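PDB 4AXH: (R)-specific secondary-alkylsulfatase from Pseudomonas sp., which hydrolyses (R)-secondary-alkyl sulfates enantioselectively with strict inversion of configuration, giving (S)-secondary alcohols and inorganic sulfate in a zinc-dependent reaction. Local coordinates for residues Y125-E139 with L150-Y163. Numbering follows the deposited sequence.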
ATOM      1  N   TYR A 125     -32.523 -14.689 -14.592  1.00 36.78           N
ATOM      2  CA  TYR A 125     -32.446 -15.496 -13.388  1.00 36.21           C
ATOM      3  C   TYR A 125     -31.080 -15.405 -12.706  1.00 39.60           C
ATOM      4  O   TYR A 125     -30.117 -14.861 -13.259  1.00 38.90           O
ATOM      5  CB  TYR A 125     -32.819 -16.959 -13.686  1.00 38.23           C
ATOM      6  CG  TYR A 125     -34.160 -17.096 -14.369  1.00 42.80           C
ATOM      7  CD1 TYR A 125     -34.294 -16.878 -15.738  1.00 43.91           C
ATOM      8  CD2 TYR A 125     -35.301 -17.420 -13.648  1.00 45.09           C
ATOM      9  CE1 TYR A 125     -35.538 -16.932 -16.359  1.00 45.17           C
ATOM     10  CE2 TYR A 125     -36.543 -17.538 -14.276  1.00 47.60           C
ATOM     11  CZ  TYR A 125     -36.657 -17.279 -15.628  1.00 55.41           C
ATOM     12  OH  TYR A 125     -37.881 -17.356 -16.253  1.00 63.25           O
ATOM     13  N   GLN A 126     -31.009 -15.926 -11.478  1.00 34.96           N
ATOM     14  CA  GLN A 126     -29.802 -15.898 -10.699  1.00 33.79           C
ATOM     15  C   GLN A 126     -29.734 -17.137  -9.839  1.00 37.97           C
ATOM     16  O   GLN A 126     -30.757 -17.572  -9.294  1.00 39.10           O
ATOM     17  CB  GLN A 126     -29.810 -14.633  -9.840  1.00 34.78           C
ATOM     18  CG  GLN A 126     -28.443 -14.034  -9.583  1.00 31.87           C
ATOM     19  CD  GLN A 126     -28.524 -12.560  -9.245  1.00 43.72           C
ATOM     20  OE1 GLN A 126     -27.563 -11.807  -9.738  1.00 44.37           O
ATOM     21  NE2 GLN A 126     -29.383 -12.103  -8.476  1.00 23.66           N
ATOM     22  N   VAL A 127     -28.536 -17.728  -9.746  1.00 32.27           N
ATOM     23  CA  VAL A 127     -28.272 -18.860  -8.874  1.00 30.53           C
ATOM     24  C   VAL A 127     -27.384 -18.297  -7.797  1.00 31.97           C
ATOM     25  O   VAL A 127     -26.285 -17.774  -8.072  1.00 29.72           O
ATOM     26  CB  VAL A 127     -27.653 -20.108  -9.557  1.00 35.10           C
ATOM     27  CG1 VAL A 127     -27.476 -21.245  -8.543  1.00 34.98           C
ATOM     28  CG2 VAL A 127     -28.506 -20.581 -10.735  1.00 34.67           C
ATOM     29  N   ARG A 128     -27.905 -18.350  -6.570  1.00 28.98           N
ATOM     30  CA  ARG A 128     -27.246 -17.842  -5.376  1.00 29.18           C
ATOM     31  C   ARG A 128     -27.171 -18.936  -4.332  1.00 33.12           C
ATOM     32  O   ARG A 128     -28.082 -19.760  -4.244  1.00 34.53           O
ATOM     33  CB  ARG A 128     -28.069 -16.668  -4.798  1.00 31.41           C
ATOM     34  CG  ARG A 128     -28.386 -15.560  -5.785  1.00 33.84           C
ATOM     35  CD  ARG A 128     -28.525 -14.224  -5.115  1.00 38.94           C
ATOM     36  NE  ARG A 128     -29.695 -14.146  -4.247  1.00 39.89           N
ATOM     37  CZ  ARG A 128     -30.917 -13.805  -4.647  1.00 56.88           C
ATOM     38  NH1 ARG A 128     -31.155 -13.508  -5.926  1.00 56.84           N
ATOM     39  NH2 ARG A 128     -31.908 -13.776  -3.790  1.00 24.01           N
ATOM     40  N   GLY A 129     -26.117 -18.918  -3.525  1.00 29.09           N
ATOM     41  CA  GLY A 129     -25.959 -19.870  -2.429  1.00 29.32           C
ATOM     42  C   GLY A 129     -25.508 -21.273  -2.774  1.00 36.68           C
ATOM     43  O   GLY A 129     -25.569 -22.177  -1.935  1.00 37.57           O
ATOM     44  N   LEU A 130     -25.054 -21.484  -4.004  1.00 34.35           N
ATOM     45  CA  LEU A 130     -24.558 -22.796  -4.398  1.00 32.52           C
ATOM     46  C   LEU A 130     -23.038 -22.692  -4.518  1.00 30.59           C
ATOM     47  O   LEU A 130     -22.411 -23.610  -5.033  1.00 28.24           O
ATOM     48  CB  LEU A 130     -25.220 -23.231  -5.721  1.00 32.41           C
ATOM     49  CG  LEU A 130     -26.542 -24.009  -5.608  1.00 36.05           C
ATOM     50  CD1 LEU A 130     -27.707 -23.091  -5.385  1.00 36.63           C
ATOM     51  CD2 LEU A 130     -26.828 -24.759  -6.867  1.00 37.11           C
ATOM     52  N   ASP A 131     -22.448 -21.570  -3.987  1.00 24.60           N
ATOM     53  CA  ASP A 131     -21.029 -21.189  -4.096  1.00 23.64           C
ATOM     54  C   ASP A 131     -20.813 -19.852  -3.352  1.00 29.69           C
ATOM     55  O   ASP A 131     -21.776 -19.076  -3.226  1.00 30.91           O
ATOM     56  CB  ASP A 131     -20.747 -20.910  -5.615  1.00 25.14           C
ATOM     57  CG  ASP A 131     -19.313 -20.664  -6.057  1.00 31.19           C
ATOM     58  OD1 ASP A 131     -18.624 -21.644  -6.421  1.00 30.06           O
ATOM     59  OD2 ASP A 131     -18.917 -19.487  -6.148  1.00 33.56           O
ATOM     60  N   PRO A 132     -19.554 -19.468  -2.989  1.00 25.47           N
ATOM     61  CA  PRO A 132     -19.333 -18.121  -2.462  1.00 24.38           C
ATOM     62  C   PRO A 132     -19.926 -16.987  -3.334  1.00 30.16           C
ATOM     63  O   PRO A 132     -20.378 -15.971  -2.815  1.00 30.55           O
ATOM     64  CB  PRO A 132     -17.799 -18.035  -2.429  1.00 25.35           C
ATOM     65  CG  PRO A 132     -17.348 -19.412  -2.190  1.00 27.82           C
ATOM     66  CD  PRO A 132     -18.271 -20.225  -3.021  1.00 25.11           C
ATOM     67  N   ALA A 133     -19.948 -17.160  -4.662  1.00 26.97           N
ATOM     68  CA  ALA A 133     -20.478 -16.149  -5.577  1.00 24.88           C
ATOM     69  C   ALA A 133     -21.820 -16.554  -6.243  1.00 27.74           C
ATOM     70  O   ALA A 133     -22.364 -17.615  -5.953  1.00 27.42           O
ATOM     71  CB  ALA A 133     -19.432 -15.788  -6.613  1.00 24.81           C
ATOM     72  N   ASN A 134     -22.358 -15.675  -7.093  1.00 24.48           N
ATOM     73  CA  ASN A 134     -23.600 -15.865  -7.830  1.00 25.59           C
ATOM     74  C   ASN A 134     -23.322 -15.954  -9.322  1.00 31.49           C
ATOM     75  O   ASN A 134     -22.322 -15.396  -9.818  1.00 29.17           O
ATOM     76  CB  ASN A 134     -24.575 -14.671  -7.599  1.00 29.87           C
ATOM     77  CG  ASN A 134     -24.894 -14.339  -6.162  1.00 43.79           C
ATOM     78  OD1 ASN A 134     -24.765 -15.158  -5.230  1.00 30.14           O
ATOM     79  ND2 ASN A 134     -25.338 -13.120  -5.961  1.00 31.54           N
ATOM     80  N   MET A 135     -24.257 -16.621 -10.041  1.00 29.45           N
ATOM     81  CA  MET A 135     -24.241 -16.759 -11.496  1.00 28.53           C
ATOM     82  C   MET A 135     -25.525 -16.079 -12.006  1.00 31.02           C
ATOM     83  O   MET A 135     -26.632 -16.436 -11.593  1.00 29.86           O
ATOM     84  CB  MET A 135     -24.221 -18.263 -11.886  1.00 31.27           C
ATOM     85  CG  MET A 135     -24.103 -18.542 -13.397  1.00 34.87           C
ATOM     86  SD  MET A 135     -24.528 -20.259 -13.851  1.00 38.87           S
ATOM     87  CE  MET A 135     -23.048 -21.153 -13.244  1.00 35.38           C
ATOM     88  N   THR A 136     -25.376 -15.101 -12.870  1.00 27.77           N
ATOM     89  CA  THR A 136     -26.520 -14.436 -13.489  1.00 28.59           C
ATOM     90  C   THR A 136     -26.790 -15.134 -14.846  1.00 35.09           C
ATOM     91  O   THR A 136     -25.872 -15.266 -15.662  1.00 35.21           O
ATOM     92  CB  THR A 136     -26.226 -12.957 -13.669  1.00 39.10           C
ATOM     93  OG1 THR A 136     -25.865 -12.377 -12.399  1.00 35.47           O
ATOM     94  CG2 THR A 136     -27.380 -12.218 -14.334  1.00 38.81           C
ATOM     95  N   ILE A 137     -28.021 -15.619 -15.053  1.00 31.77           N
ATOM     96  CA  ILE A 137     -28.404 -16.278 -16.298  1.00 31.67           C
ATOM     97  C   ILE A 137     -29.397 -15.437 -17.087  1.00 35.99           C
ATOM     98  O   ILE A 137     -30.547 -15.326 -16.684  1.00 36.74           O
ATOM     99  CB  ILE A 137     -28.904 -17.732 -16.116  1.00 33.84           C
ATOM    100  CG1 ILE A 137     -27.887 -18.575 -15.353  1.00 33.05           C
ATOM    101  CG2 ILE A 137     -29.203 -18.343 -17.490  1.00 34.67           C
ATOM    102  CD1 ILE A 137     -28.474 -19.626 -14.472  1.00 36.72           C
ATOM    103  N   ILE A 138     -28.948 -14.860 -18.204  1.00 32.91           N
ATOM    104  CA  ILE A 138     -29.777 -14.063 -19.117  1.00 33.09           C
ATOM    105  C   ILE A 138     -30.211 -15.009 -20.229  1.00 38.22           C
ATOM    106  O   ILE A 138     -29.371 -15.687 -20.832  1.00 37.41           O
ATOM    107  CB  ILE A 138     -29.040 -12.826 -19.717  1.00 36.39           C
ATOM    108  CG1 ILE A 138     -28.175 -12.086 -18.699  1.00 37.66           C
ATOM    109  CG2 ILE A 138     -29.999 -11.877 -20.403  1.00 37.25           C
ATOM    110  CD1 ILE A 138     -27.020 -11.255 -19.354  1.00 41.33           C
ATOM    111  N   GLU A 139     -31.517 -15.048 -20.517  1.00 36.39           N
ATOM    112  CA  GLU A 139     -32.041 -15.891 -21.593  1.00 36.12           C
ATOM    113  C   GLU A 139     -31.591 -15.498 -23.012  1.00 49.87           C
ATOM    114  O   GLU A 139     -30.481 -15.879 -23.414  1.00 53.90           O
ATOM    115  CB  GLU A 139     -33.510 -16.242 -21.410  1.00 35.33           C
ATOM    116  CG  GLU A 139     -33.583 -17.396 -20.419  1.00 26.86           C
ATOM    117  CD  GLU A 139     -34.874 -17.764 -19.733  1.00 35.61           C
ATOM    118  OE1 GLU A 139     -35.957 -17.295 -20.153  1.00 46.03           O
ATOM    119  OE2 GLU A 139     -34.805 -18.625 -18.831  1.00 30.39           O
ATOM    120  N   LEU A 150     -18.994 -18.943 -11.302  1.00 30.72           N
ATOM    121  CA  LEU A 150     -18.748 -19.385  -9.929  1.00 28.06           C
ATOM    122  C   LEU A 150     -17.238 -19.719  -9.680  1.00 32.31           C
ATOM    123  O   LEU A 150     -16.398 -19.440 -10.545  1.00 32.23           O
ATOM    124  CB  LEU A 150     -19.706 -20.522  -9.508  1.00 27.15           C
ATOM    125  CG  LEU A 150     -21.229 -20.352  -9.734  1.00 29.57           C
ATOM    126  CD1 LEU A 150     -21.991 -21.561  -9.229  1.00 27.59           C
ATOM    127  CD2 LEU A 150     -21.770 -19.104  -9.059  1.00 25.27           C
ATOM    128  N   THR A 151     -16.902 -20.289  -8.496  1.00 26.18           N
ATOM    129  CA  THR A 151     -15.534 -20.584  -8.054  1.00 24.41           C
ATOM    130  C   THR A 151     -14.985 -21.901  -8.597  1.00 28.18           C
ATOM    131  O   THR A 151     -13.775 -22.015  -8.823  1.00 28.68           O
ATOM    132  CB  THR A 151     -15.493 -20.637  -6.496  1.00 24.58           C
ATOM    133  OG1 THR A 151     -16.298 -19.603  -5.957  1.00 23.63           O
ATOM    134  CG2 THR A 151     -14.123 -20.516  -5.939  1.00 22.02           C
ATOM    135  N   THR A 152     -15.842 -22.929  -8.682  1.00 22.83           N
ATOM    136  CA  THR A 152     -15.418 -24.266  -9.052  1.00 21.75           C
ATOM    137  C   THR A 152     -16.244 -24.875 -10.166  1.00 27.61           C
ATOM    138  O   THR A 152     -17.397 -24.496 -10.373  1.00 26.98           O
ATOM    139  CB  THR A 152     -15.399 -25.151  -7.816  1.00 26.62           C
ATOM    140  OG1 THR A 152     -16.740 -25.499  -7.456  1.00 26.52           O
ATOM    141  CG2 THR A 152     -14.693 -24.495  -6.626  1.00 25.69           C
ATOM    142  N   ALA A 153     -15.665 -25.851 -10.875  1.00 26.30           N
ATOM    143  CA  ALA A 153     -16.336 -26.541 -11.980  1.00 25.18           C
ATOM    144  C   ALA A 153     -17.585 -27.292 -11.486  1.00 26.63           C
ATOM    145  O   ALA A 153     -18.624 -27.303 -12.174  1.00 25.81           O
ATOM    146  CB  ALA A 153     -15.346 -27.488 -12.646  1.00 26.14           C
ATOM    147  N   GLU A 154     -17.498 -27.877 -10.268  1.00 22.91           N
ATOM    148  CA  GLU A 154     -18.595 -28.634  -9.638  1.00 23.29           C
ATOM    149  C   GLU A 154     -19.759 -27.739  -9.264  1.00 27.57           C
ATOM    150  O   GLU A 154     -20.907 -28.131  -9.469  1.00 28.04           O
ATOM    151  CB  GLU A 154     -18.106 -29.463  -8.418  1.00 24.46           C
ATOM    152  CG  GLU A 154     -16.976 -30.442  -8.716  1.00 17.36           C
ATOM    153  CD  GLU A 154     -15.599 -29.823  -8.627  1.00 32.67           C
ATOM    154  OE1 GLU A 154     -15.511 -28.578  -8.549  1.00 28.63           O
ATOM    155  OE2 GLU A 154     -14.602 -30.576  -8.657  1.00 39.16           O
ATOM    156  N   THR A 155     -19.470 -26.519  -8.759  1.00 24.56           N
ATOM    157  CA  THR A 155     -20.514 -25.558  -8.410  1.00 24.03           C
ATOM    158  C   THR A 155     -21.153 -24.937  -9.651  1.00 28.17           C
ATOM    159  O   THR A 155     -22.389 -24.877  -9.738  1.00 28.03           O
ATOM    160  CB  THR A 155     -20.125 -24.640  -7.227  1.00 32.42           C
ATOM    161  OG1 THR A 155     -18.961 -23.891  -7.546  1.00 31.64           O
ATOM    162  CG2 THR A 155     -19.905 -25.413  -5.927  1.00 31.48           C
ATOM    163  N   ALA A 156     -20.330 -24.579 -10.654  1.00 26.32           N
ATOM    164  CA  ALA A 156     -20.802 -24.069 -11.951  1.00 27.52           C
ATOM    165  C   ALA A 156     -21.790 -25.043 -12.583  1.00 32.88           C
ATOM    166  O   ALA A 156     -22.874 -24.646 -13.014  1.00 33.84           O
ATOM    167  CB  ALA A 156     -19.626 -23.874 -12.880  1.00 28.67           C
ATOM    168  N   ARG A 157     -21.432 -26.329 -12.576  1.00 31.15           N
ATOM    169  CA  ARG A 157     -22.255 -27.423 -13.095  1.00 32.71           C
ATOM    170  C   ARG A 157     -23.549 -27.575 -12.309  1.00 38.02           C
ATOM    171  O   ARG A 157     -24.611 -27.675 -12.914  1.00 40.81           O
ATOM    172  CB  ARG A 157     -21.448 -28.752 -13.110  1.00 33.58           C
ATOM    173  CG  ARG A 157     -22.086 -29.886 -13.882  1.00 31.12           C
ATOM    174  CD  ARG A 157     -21.951 -29.751 -15.388  1.00 46.01           C
ATOM    175  NE  ARG A 157     -22.971 -28.877 -15.985  1.00 51.83           N
ATOM    176  CZ  ARG A 157     -24.207 -29.261 -16.256  1.00 62.63           C
ATOM    177  NH1 ARG A 157     -24.598 -30.505 -15.982  1.00 61.68           N
ATOM    178  NH2 ARG A 157     -25.078 -28.401 -16.775  1.00 29.62           N
ATOM    179  N   ALA A 158     -23.469 -27.574 -10.976  1.00 31.60           N
ATOM    180  CA  ALA A 158     -24.648 -27.690 -10.128  1.00 29.75           C
ATOM    181  C   ALA A 158     -25.622 -26.517 -10.308  1.00 32.28           C
ATOM    182  O   ALA A 158     -26.822 -26.747 -10.380  1.00 32.85           O
ATOM    183  CB  ALA A 158     -24.236 -27.851  -8.672  1.00 29.77           C
ATOM    184  N   ALA A 159     -25.110 -25.274 -10.389  1.00 28.09           N
ATOM    185  CA  ALA A 159     -25.918 -24.061 -10.600  1.00 27.73           C
ATOM    186  C   ALA A 159     -26.739 -24.160 -11.906  1.00 34.40           C
ATOM    187  O   ALA A 159     -27.970 -23.973 -11.914  1.00 32.16           O
ATOM    188  CB  ALA A 159     -25.006 -22.857 -10.669  1.00 27.97           C
ATOM    189  N   LEU A 160     -26.032 -24.506 -13.006  1.00 32.78           N
ATOM    190  CA  LEU A 160     -26.592 -24.736 -14.330  1.00 32.16           C
ATOM    191  C   LEU A 160     -27.571 -25.942 -14.338  1.00 31.86           C
ATOM    192  O   LEU A 160     -28.575 -25.897 -15.048  1.00 33.20           O
ATOM    193  CB  LEU A 160     -25.430 -24.969 -15.280  1.00 32.87           C
ATOM    194  CG  LEU A 160     -25.512 -24.314 -16.628  1.00 38.00           C
ATOM    195  CD1 LEU A 160     -25.147 -22.861 -16.563  1.00 37.56           C
ATOM    196  CD2 LEU A 160     -24.586 -25.023 -17.600  1.00 42.79           C
ATOM    197  N   ASP A 161     -27.315 -26.982 -13.523  1.00 25.37           N
ATOM    198  CA  ASP A 161     -28.191 -28.154 -13.415  1.00 25.97           C
ATOM    199  C   ASP A 161     -29.555 -27.776 -12.831  1.00 36.03           C
ATOM    200  O   ASP A 161     -30.603 -28.206 -13.366  1.00 39.30           O
ATOM    201  CB  ASP A 161     -27.546 -29.278 -12.567  1.00 27.36           C
ATOM    202  CG  ASP A 161     -26.590 -30.216 -13.301  1.00 44.19           C
ATOM    203  OD1 ASP A 161     -26.615 -30.232 -14.560  1.00 48.69           O
ATOM    204  OD2 ASP A 161     -25.880 -31.004 -12.617  1.00 45.75           O
ATOM    205  N   LEU A 162     -29.529 -26.973 -11.720  1.00 30.30           N
ATOM    206  CA  LEU A 162     -30.680 -26.462 -10.981  1.00 28.71           C
ATOM    207  C   LEU A 162     -31.487 -25.548 -11.876  1.00 32.76           C
ATOM    208  O   LEU A 162     -32.708 -25.643 -11.866  1.00 33.59           O
ATOM    209  CB  LEU A 162     -30.224 -25.746  -9.699  1.00 28.23           C
ATOM    210  CG  LEU A 162     -31.271 -25.018  -8.838  1.00 31.61           C
ATOM    211  CD1 LEU A 162     -32.304 -25.970  -8.284  1.00 31.88           C
ATOM    212  CD2 LEU A 162     -30.584 -24.259  -7.708  1.00 30.86           C
ATOM    213  N   TYR A 163     -30.815 -24.729 -12.696  1.00 28.56           N
ATOM    214  CA  TYR A 163     -31.461 -23.852 -13.665  1.00 29.39           C
ATOM    215  C   TYR A 163     -32.189 -24.661 -14.738  1.00 37.17           C
ATOM    216  O   TYR A 163     -33.339 -24.337 -15.080  1.00 38.01           O
ATOM    217  CB  TYR A 163     -30.443 -22.918 -14.332  1.00 31.16           C
ATOM    218  CG  TYR A 163     -31.014 -22.111 -15.476  1.00 35.04           C
ATOM    219  CD1 TYR A 163     -31.707 -20.920 -15.244  1.00 36.95           C
ATOM    220  CD2 TYR A 163     -30.848 -22.522 -16.798  1.00 36.30           C
ATOM    221  CE1 TYR A 163     -32.229 -20.165 -16.301  1.00 39.19           C
ATOM    222  CE2 TYR A 163     -31.379 -21.784 -17.863  1.00 36.67           C
ATOM    223  CZ  TYR A 163     -32.068 -20.605 -17.608  1.00 44.50           C
ATOM    224  OH  TYR A 163     -32.589 -19.870 -18.643  1.00 42.53           O
TER
HETATM  225  O   HOH W   1     -19.723 -16.491  -9.958  1.00 27.78           O
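With CG of Asp-131 trans to its own amide nitrogen (chi1 -172°) and OG1 of Thr-155 held between backbone N and carbonyl carbon (chi1 60°), carboxylate and hydroxyl meet at the start of helix 153-164. Asp-131 OD1 accepts the Thr-155 hydroxyl on its anti side, OG1 to OD1 2.5 Å, and the backbone N of Thr-151 on its syn side at 3.0 Å. Asp-131 OD2 takes OG1 of Thr-151 on its syn side at 2.6 Å and, from the anti side, the backbone N of Ala-133, closing an Asx turn. The hydroxyl of Thr-152, the N-cap residue, donates to OG1 of Thr-155.

Farther along, the helix lies across the hairpin of strands 124-128 and 135-138. Ala-159 CB sits between Val-127 CG1 (3.6 Å) and Met-135 CE (3.7 Å), the methionine chain bending at its last torsion, while both methyls of Leu-130 rest on CD2 of Leu-162. At the far end Ile-137 CG2 lies over one face of the Tyr-163 ring, displaced toward the rim, in a CH-pi contact 3.9 Å from the ring centroid. Tyr-163 also forms an offset edge-to-face pair with Tyr-125, planes 70° apart. Tyr-163 OH donates to Glu-139 OE2 at 2.5 Å; OE1 forms a salt bridge with Arg-167.

The helix thus packs on a sheet of the metallo-beta-lactamase fold beside the dinuclear zinc site: Thr-151 touches Asp-183, and Ala-133 lies near His-355, both zinc ligands. Four hydrogen bonds, two to each oxygen, would favour the ionised form of the buried Asp-131 carboxylate and tie together two loops bordering the metal centre.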